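Local coordinates for protein inulin fructotransferase (Bacillus sp. snu-7, PDB 2INV) that probably cleaves di-fructose units from the end of inulin by intramolecular fructosyl transfer, releasing them as a cyclic difructose anhydride, at residues A[186-198]-A[209-221]. Residues are numbered along the deposited sequence; the frame is centred on the assembly and turned at random.
Sequences ALIVRGADALRVN and VELTGAGQATIVS. With FRU (beta-D-fructofuranose), chain E.
Two donors grip the backbone oxygen of Q216 from opposite faces of its carbonyl plane: the amide of A194 at N to O 3.0 Å, nearly straight at 168°, and the hydroxyl of T218, whose OG1 sits well above that plane. The setting is a right-handed parallel beta-helix, in which 186-198 and 209-221 are equivalent stretches of successive coils, stacked in parallel register round the turns at 190-191 and 194. Ladder bonds run on both sides of these turns; V189 N to E210 O, at 2.8 Å, is the shortest of them.

T218 also works through its methyl. With CG2 anti to the backbone N (chi1 -65° for OG1), that carbon lies 3.7 Å from L195 CB, while OG1 turns back to Q216 O. Swapping T218 for alanine would probably cost Q216 O its second donor, leaving A194 N on the other face, and open a gap beside L195 CB. Farther inside, the tips of L195 and L211 meet obliquely, CD2 to CD2 at 3.9 Å, joining the interior packing of two faces of the coil.

On the outside, I188 and E210 run side by side, the isoleucine's CG1 against the carboxylate; E210 OE1 is hydrogen-bonded to H185 ND1. In the turn at 190-191 R190 crosses T212 at about a right angle, its guanidinium face over G213 N, and water 3, in the guanidinium plane at its edge, accepts from R190 NH1 and is hydrogen-bonded to T212 OG1. R196 lies alongside I219 and its NH1 makes a salt bridge to D199 of a neighbouring subunit.

Part of a sugar site lies in the turn around D193-A194. D193, with R134 as salt-bridge partner of OD2, holds fructose by both carboxylate oxygens: OD2 takes O3 at 2.6 Å and OD1 takes O4 at 2.7 Å, while CB of Q216 packs 3.6 Å from D193 OD1.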
ATOM      1  N   ALA A 186      20.722   5.723   5.043  1.00 11.68           N
ATOM      2  CA  ALA A 186      20.123   4.398   5.113  1.00 11.80           C
ATOM      3  C   ALA A 186      20.128   3.746   3.742  1.00 11.78           C
ATOM      4  O   ALA A 186      20.820   2.756   3.504  1.00 12.52           O
ATOM      5  CB  ALA A 186      18.700   4.498   5.635  1.00  9.43           C
ATOM      6  N   LEU A 187      19.362   4.334   2.831  1.00 11.70           N
ATOM      7  CA  LEU A 187      19.240   3.810   1.477  1.00 12.25           C
ATOM      8  C   LEU A 187      19.479   4.848   0.379  1.00 12.10           C
ATOM      9  O   LEU A 187      18.918   5.943   0.410  1.00 11.50           O
ATOM     10  CB  LEU A 187      17.843   3.217   1.296  1.00 12.19           C
ATOM     11  CG  LEU A 187      17.491   2.727  -0.103  1.00 13.34           C
ATOM     12  CD1 LEU A 187      18.204   1.422  -0.370  1.00 11.65           C
ATOM     13  CD2 LEU A 187      15.986   2.539  -0.211  1.00 12.94           C
ATOM     14  N   ILE A 188      20.308   4.485  -0.595  1.00 11.80           N
ATOM     15  CA  ILE A 188      20.611   5.357  -1.723  1.00 11.93           C
ATOM     16  C   ILE A 188      20.432   4.568  -3.019  1.00 11.98           C
ATOM     17  O   ILE A 188      20.941   3.458  -3.146  1.00 11.15           O
ATOM     18  CB  ILE A 188      22.070   5.876  -1.670  1.00 11.01           C
ATOM     19  CG1 ILE A 188      22.265   6.793  -0.462  1.00 12.53           C
ATOM     20  CG2 ILE A 188      22.407   6.621  -2.960  1.00 11.65           C
ATOM     21  CD1 ILE A 188      23.688   7.282  -0.281  1.00 13.16           C
ATOM     22  N   VAL A 189      19.694   5.128  -3.972  1.00 12.38           N
ATOM     23  CA  VAL A 189      19.475   4.456  -5.251  1.00 12.07           C
ATOM     24  C   VAL A 189      19.472   5.432  -6.428  1.00 12.81           C
ATOM     25  O   VAL A 189      18.515   6.172  -6.645  1.00 13.26           O
ATOM     26  CB  VAL A 189      18.152   3.664  -5.265  1.00 12.19           C
ATOM     27  CG1 VAL A 189      18.039   2.883  -6.564  1.00 11.43           C
ATOM     28  CG2 VAL A 189      18.095   2.713  -4.079  1.00 12.97           C
ATOM     29  N   ARG A 190      20.564   5.389  -7.180  1.00 12.55           N
ATOM     30  CA  ARG A 190      20.798   6.227  -8.342  1.00 11.84           C
ATOM     31  C   ARG A 190      20.299   5.557  -9.615  1.00 10.99           C
ATOM     32  O   ARG A 190      20.458   4.361  -9.784  1.00  9.15           O
ATOM     33  CB  ARG A 190      22.302   6.490  -8.429  1.00 13.00           C
ATOM     34  CG  ARG A 190      22.701   7.598  -9.362  1.00 13.75           C
ATOM     35  CD  ARG A 190      24.114   8.008  -9.104  1.00 16.00           C
ATOM     36  NE  ARG A 190      24.352   9.354  -9.609  1.00 17.07           N
ATOM     37  CZ  ARG A 190      24.421  10.438  -8.848  1.00 17.52           C
ATOM     38  NH1 ARG A 190      24.272  10.328  -7.541  1.00 15.96           N
ATOM     39  NH2 ARG A 190      24.629  11.625  -9.400  1.00 18.94           N
ATOM     40  N   GLY A 191      19.713   6.338 -10.515  1.00 10.84           N
ATOM     41  CA  GLY A 191      19.212   5.780 -11.761  1.00 11.84           C
ATOM     42  C   GLY A 191      18.242   4.629 -11.585  1.00 12.89           C
ATOM     43  O   GLY A 191      18.356   3.597 -12.244  1.00 13.74           O
ATOM     44  N   ALA A 192      17.285   4.814 -10.684  1.00 13.99           N
ATOM     45  CA  ALA A 192      16.276   3.798 -10.402  1.00 14.66           C
ATOM     46  C   ALA A 192      15.173   3.842 -11.454  1.00 14.54           C
ATOM     47  O   ALA A 192      14.765   4.907 -11.911  1.00 15.02           O
ATOM     48  CB  ALA A 192      15.691   4.014  -9.020  1.00 14.26           C
ATOM     49  N   ASP A 193      14.703   2.662 -11.830  1.00 14.28           N
ATOM     50  CA  ASP A 193      13.676   2.491 -12.841  1.00 13.37           C
ATOM     51  C   ASP A 193      12.762   1.353 -12.373  1.00 12.65           C
ATOM     52  O   ASP A 193      13.215   0.226 -12.186  1.00 12.33           O
ATOM     53  CB  ASP A 193      14.389   2.183 -14.167  1.00 15.33           C
ATOM     54  CG  ASP A 193      13.438   1.947 -15.322  1.00 17.79           C
ATOM     55  OD1 ASP A 193      12.246   2.330 -15.233  1.00 16.01           O
ATOM     56  OD2 ASP A 193      13.893   1.380 -16.345  1.00 19.94           O
ATOM     57  N   ALA A 194      11.484   1.673 -12.158  1.00 11.61           N
ATOM     58  CA  ALA A 194      10.490   0.708 -11.688  1.00 12.04           C
ATOM     59  C   ALA A 194      10.888   0.179 -10.317  1.00 12.05           C
ATOM     60  O   ALA A 194      10.610  -0.975  -9.975  1.00 11.95           O
ATOM     61  CB  ALA A 194      10.356  -0.443 -12.672  1.00 11.48           C
ATOM     62  N   LEU A 195      11.550   1.037  -9.548  1.00 11.26           N
ATOM     63  CA  LEU A 195      11.999   0.687  -8.213  1.00 13.03           C
ATOM     64  C   LEU A 195      10.849   0.686  -7.236  1.00 13.36           C
ATOM     65  O   LEU A 195       9.880   1.437  -7.374  1.00 13.39           O
ATOM     66  CB  LEU A 195      13.045   1.682  -7.701  1.00 11.92           C
ATOM     67  CG  LEU A 195      13.314   1.606  -6.187  1.00 12.56           C
ATOM     68  CD1 LEU A 195      14.082   0.338  -5.862  1.00 10.62           C
ATOM     69  CD2 LEU A 195      14.092   2.829  -5.741  1.00 10.93           C
ATOM     70  N   ARG A 196      10.963  -0.175  -6.240  1.00 14.67           N
ATOM     71  CA  ARG A 196       9.948  -0.227  -5.228  1.00 14.39           C
ATOM     72  C   ARG A 196      10.550  -0.245  -3.851  1.00 13.65           C
ATOM     73  O   ARG A 196      11.364  -1.110  -3.507  1.00 14.43           O
ATOM     74  CB  ARG A 196       9.061  -1.433  -5.402  1.00 16.47           C
ATOM     75  CG  ARG A 196       7.744  -1.071  -6.033  1.00 20.43           C
ATOM     76  CD  ARG A 196       6.977  -2.315  -6.249  1.00 23.07           C
ATOM     77  NE  ARG A 196       7.739  -3.213  -7.100  1.00 24.99           N
ATOM     78  CZ  ARG A 196       7.553  -4.526  -7.133  1.00 25.68           C
ATOM     79  NH1 ARG A 196       6.632  -5.090  -6.355  1.00 25.28           N
ATOM     80  NH2 ARG A 196       8.275  -5.275  -7.951  1.00 25.05           N
ATOM     81  N   VAL A 197      10.137   0.749  -3.082  1.00 12.11           N
ATOM     82  CA  VAL A 197      10.568   0.944  -1.723  1.00 12.01           C
ATOM     83  C   VAL A 197       9.243   1.015  -0.977  1.00 12.20           C
ATOM     84  O   VAL A 197       8.575   2.041  -0.985  1.00 13.58           O
ATOM     85  CB  VAL A 197      11.343   2.270  -1.628  1.00 11.24           C
ATOM     86  CG1 VAL A 197      11.722   2.568  -0.199  1.00 12.13           C
ATOM     87  CG2 VAL A 197      12.587   2.206  -2.507  1.00 10.57           C
ATOM     88  N   ASN A 198       8.856  -0.090  -0.349  1.00 12.36           N
ATOM     89  CA  ASN A 198       7.579  -0.160   0.360  1.00 13.33           C
ATOM     90  C   ASN A 198       7.620  -1.035   1.610  1.00 12.24           C
ATOM     91  O   ASN A 198       8.383  -2.000   1.678  1.00 11.66           O
ATOM     92  CB  ASN A 198       6.504  -0.718  -0.579  1.00 14.37           C
ATOM     93  CG  ASN A 198       6.686  -2.198  -0.840  1.00 15.63           C
ATOM     94  OD1 ASN A 198       7.687  -2.614  -1.433  1.00 15.50           O
ATOM     95  ND2 ASN A 198       5.725  -3.006  -0.388  1.00 17.44           N
ATOM     96  N   VAL A 209      15.838   7.911   2.469  1.00 10.74           N
ATOM     97  CA  VAL A 209      15.828   7.417   1.096  1.00 11.05           C
ATOM     98  C   VAL A 209      16.269   8.491   0.104  1.00 10.67           C
ATOM     99  O   VAL A 209      15.662   9.555  -0.005  1.00 11.12           O
ATOM    100  CB  VAL A 209      14.441   6.889   0.683  1.00 11.12           C
ATOM    101  CG1 VAL A 209      14.473   6.447  -0.777  1.00 11.98           C
ATOM    102  CG2 VAL A 209      14.044   5.723   1.568  1.00 12.52           C
ATOM    103  N   GLU A 210      17.331   8.180  -0.633  1.00 10.52           N
ATOM    104  CA  GLU A 210      17.902   9.099  -1.616  1.00 10.87           C
ATOM    105  C   GLU A 210      17.896   8.549  -3.044  1.00 11.79           C
ATOM    106  O   GLU A 210      18.714   7.691  -3.397  1.00 12.72           O
ATOM    107  CB  GLU A 210      19.338   9.456  -1.214  1.00 11.83           C
ATOM    108  CG  GLU A 210      19.435  10.250   0.080  1.00 11.25           C
ATOM    109  CD  GLU A 210      20.868  10.411   0.554  1.00 13.83           C
ATOM    110  OE1 GLU A 210      21.286   9.635   1.442  1.00 13.54           O
ATOM    111  OE2 GLU A 210      21.585  11.299   0.031  1.00 13.67           O
ATOM    112  N   LEU A 211      16.973   9.053  -3.861  1.00 11.65           N
ATOM    113  CA  LEU A 211      16.860   8.636  -5.254  1.00 12.10           C
ATOM    114  C   LEU A 211      17.542   9.700  -6.102  1.00 12.64           C
ATOM    115  O   LEU A 211      16.921  10.666  -6.559  1.00 12.86           O
ATOM    116  CB  LEU A 211      15.394   8.508  -5.634  1.00 11.95           C
ATOM    117  CG  LEU A 211      14.621   7.735  -4.568  1.00 12.17           C
ATOM    118  CD1 LEU A 211      13.141   7.710  -4.907  1.00 11.61           C
ATOM    119  CD2 LEU A 211      15.182   6.328  -4.448  1.00 10.66           C
ATOM    120  N   THR A 212      18.840   9.505  -6.294  1.00 13.14           N
ATOM    121  CA  THR A 212      19.680  10.436  -7.028  1.00 14.10           C
ATOM    122  C   THR A 212      19.840  10.143  -8.514  1.00 14.10           C
ATOM    123  O   THR A 212      19.324   9.154  -9.024  1.00 14.44           O
ATOM    124  CB  THR A 212      21.065  10.475  -6.373  1.00 14.87           C
ATOM    125  OG1 THR A 212      21.630   9.157  -6.387  1.00 17.02           O
ATOM    126  CG2 THR A 212      20.941  10.937  -4.925  1.00 15.48           C
ATOM    127  N   GLY A 213      20.564  11.028  -9.194  1.00 14.65           N
ATOM    128  CA  GLY A 213      20.810  10.875 -10.614  1.00 14.28           C
ATOM    129  C   GLY A 213      19.575  11.188 -11.444  1.00 14.68           C
ATOM    130  O   GLY A 213      19.441  12.282 -12.015  1.00 14.00           O
ATOM    131  N   ALA A 214      18.672  10.216 -11.527  1.00 13.97           N
ATOM    132  CA  ALA A 214      17.440  10.375 -12.292  1.00 14.12           C
ATOM    133  C   ALA A 214      16.602   9.130 -12.053  1.00 13.98           C
ATOM    134  O   ALA A 214      17.113   8.130 -11.527  1.00 14.43           O
ATOM    135  CB  ALA A 214      17.759  10.521 -13.770  1.00 13.90           C
ATOM    136  N   GLY A 215      15.326   9.181 -12.423  1.00 14.03           N
ATOM    137  CA  GLY A 215      14.485   8.023 -12.207  1.00 14.47           C
ATOM    138  C   GLY A 215      13.237   7.944 -13.060  1.00 14.21           C
ATOM    139  O   GLY A 215      12.800   8.923 -13.663  1.00 14.39           O
ATOM    140  N   GLN A 216      12.661   6.748 -13.091  1.00 13.46           N
ATOM    141  CA  GLN A 216      11.442   6.478 -13.840  1.00 13.74           C
ATOM    142  C   GLN A 216      10.506   5.531 -13.098  1.00 12.88           C
ATOM    143  O   GLN A 216      10.951   4.589 -12.443  1.00 12.45           O
ATOM    144  CB  GLN A 216      11.766   5.872 -15.204  1.00 15.22           C
ATOM    145  CG  GLN A 216      12.684   6.713 -16.069  1.00 18.83           C
ATOM    146  CD  GLN A 216      11.952   7.848 -16.739  1.00 21.91           C
ATOM    147  OE1 GLN A 216      12.555   8.854 -17.126  1.00 23.77           O
ATOM    148  NE2 GLN A 216      10.638   7.701 -16.869  1.00 22.97           N
ATOM    149  N   ALA A 217       9.209   5.798 -13.239  1.00 13.45           N
ATOM    150  CA  ALA A 217       8.133   5.025 -12.626  1.00 13.72           C
ATOM    151  C   ALA A 217       8.535   4.251 -11.380  1.00 14.13           C
ATOM    152  O   ALA A 217       8.487   3.022 -11.346  1.00 14.90           O
ATOM    153  CB  ALA A 217       7.539   4.079 -13.646  1.00 15.58           C
ATOM    154  N   THR A 218       8.902   4.992 -10.345  1.00 12.74           N
ATOM    155  CA  THR A 218       9.307   4.413  -9.082  1.00 12.16           C
ATOM    156  C   THR A 218       8.161   4.577  -8.094  1.00 12.55           C
ATOM    157  O   THR A 218       7.353   5.495  -8.220  1.00 10.29           O
ATOM    158  CB  THR A 218      10.571   5.119  -8.558  1.00 12.74           C
ATOM    159  OG1 THR A 218      11.662   4.863  -9.454  1.00 13.49           O
ATOM    160  CG2 THR A 218      10.928   4.617  -7.171  1.00 12.51           C
ATOM    161  N   ILE A 219       8.086   3.677  -7.121  1.00 10.68           N
ATOM    162  CA  ILE A 219       7.042   3.733  -6.109  1.00 12.15           C
ATOM    163  C   ILE A 219       7.649   3.689  -4.724  1.00 11.67           C
ATOM    164  O   ILE A 219       8.479   2.829  -4.426  1.00 11.95           O
ATOM    165  CB  ILE A 219       6.056   2.545  -6.215  1.00 12.22           C
ATOM    166  CG1 ILE A 219       5.285   2.597  -7.537  1.00 13.20           C
ATOM    167  CG2 ILE A 219       5.094   2.579  -5.037  1.00 12.77           C
ATOM    168  CD1 ILE A 219       4.385   1.405  -7.751  1.00 14.16           C
ATOM    169  N   VAL A 220       7.230   4.629  -3.887  1.00 11.22           N
ATOM    170  CA  VAL A 220       7.697   4.703  -2.515  1.00 11.52           C
ATOM    171  C   VAL A 220       6.433   4.852  -1.683  1.00 11.61           C
ATOM    172  O   VAL A 220       5.872   5.943  -1.583  1.00 10.75           O
ATOM    173  CB  VAL A 220       8.620   5.925  -2.293  1.00 12.50           C
ATOM    174  CG1 VAL A 220       9.114   5.952  -0.851  1.00 13.53           C
ATOM    175  CG2 VAL A 220       9.808   5.871  -3.243  1.00 12.27           C
ATOM    176  N   SER A 221       5.980   3.743  -1.107  1.00 11.83           N
ATOM    177  CA  SER A 221       4.761   3.748  -0.313  1.00 13.04           C
ATOM    178  C   SER A 221       4.809   2.842   0.912  1.00 12.73           C
ATOM    179  O   SER A 221       5.690   1.988   1.032  1.00 12.40           O
ATOM    180  CB  SER A 221       3.578   3.337  -1.190  1.00 14.88           C
ATOM    181  OG  SER A 221       3.670   1.984  -1.551  1.00 19.62           O
TER
HETATM  182  C1  FRU E   1      11.178   0.920 -21.741  1.00 29.41           C
HETATM  183  C2  FRU E   1      11.490   2.209 -20.868  1.00 30.34           C
HETATM  184  C3  FRU E   1      11.701   1.913 -19.356  1.00 30.67           C
HETATM  185  C4  FRU E   1      11.125   3.141 -18.615  1.00 30.08           C
HETATM  186  C5  FRU E   1      10.068   3.606 -19.575  1.00 29.87           C
HETATM  187  C6  FRU E   1      10.236   4.972 -20.037  1.00 28.67           C
HETATM  188  O1  FRU E   1      10.428   0.301 -21.174  1.00 28.15           O
HETATM  189  O2  FRU E   1      12.495   2.919 -21.563  1.00 29.68           O
HETATM  190  O3  FRU E   1      12.763   1.338 -18.635  1.00 32.87           O
HETATM  191  O4  FRU E   1      10.672   2.832 -17.310  1.00 29.49           O
HETATM  192  O5  FRU E   1      10.231   2.854 -20.827  1.00 30.07           O
HETATM  193  O6  FRU E   1       9.525   5.898 -20.447  1.00 28.33           O
HETATM  194  O   HOH W   1      19.870   7.689   2.676  1.00 15.20           O
HETATM  195  O   HOH W   2      17.067   7.341  -8.567  1.00 11.79           O
HETATM  196  O   HOH W   3      24.046   8.532  -5.493  1.00 13.03           O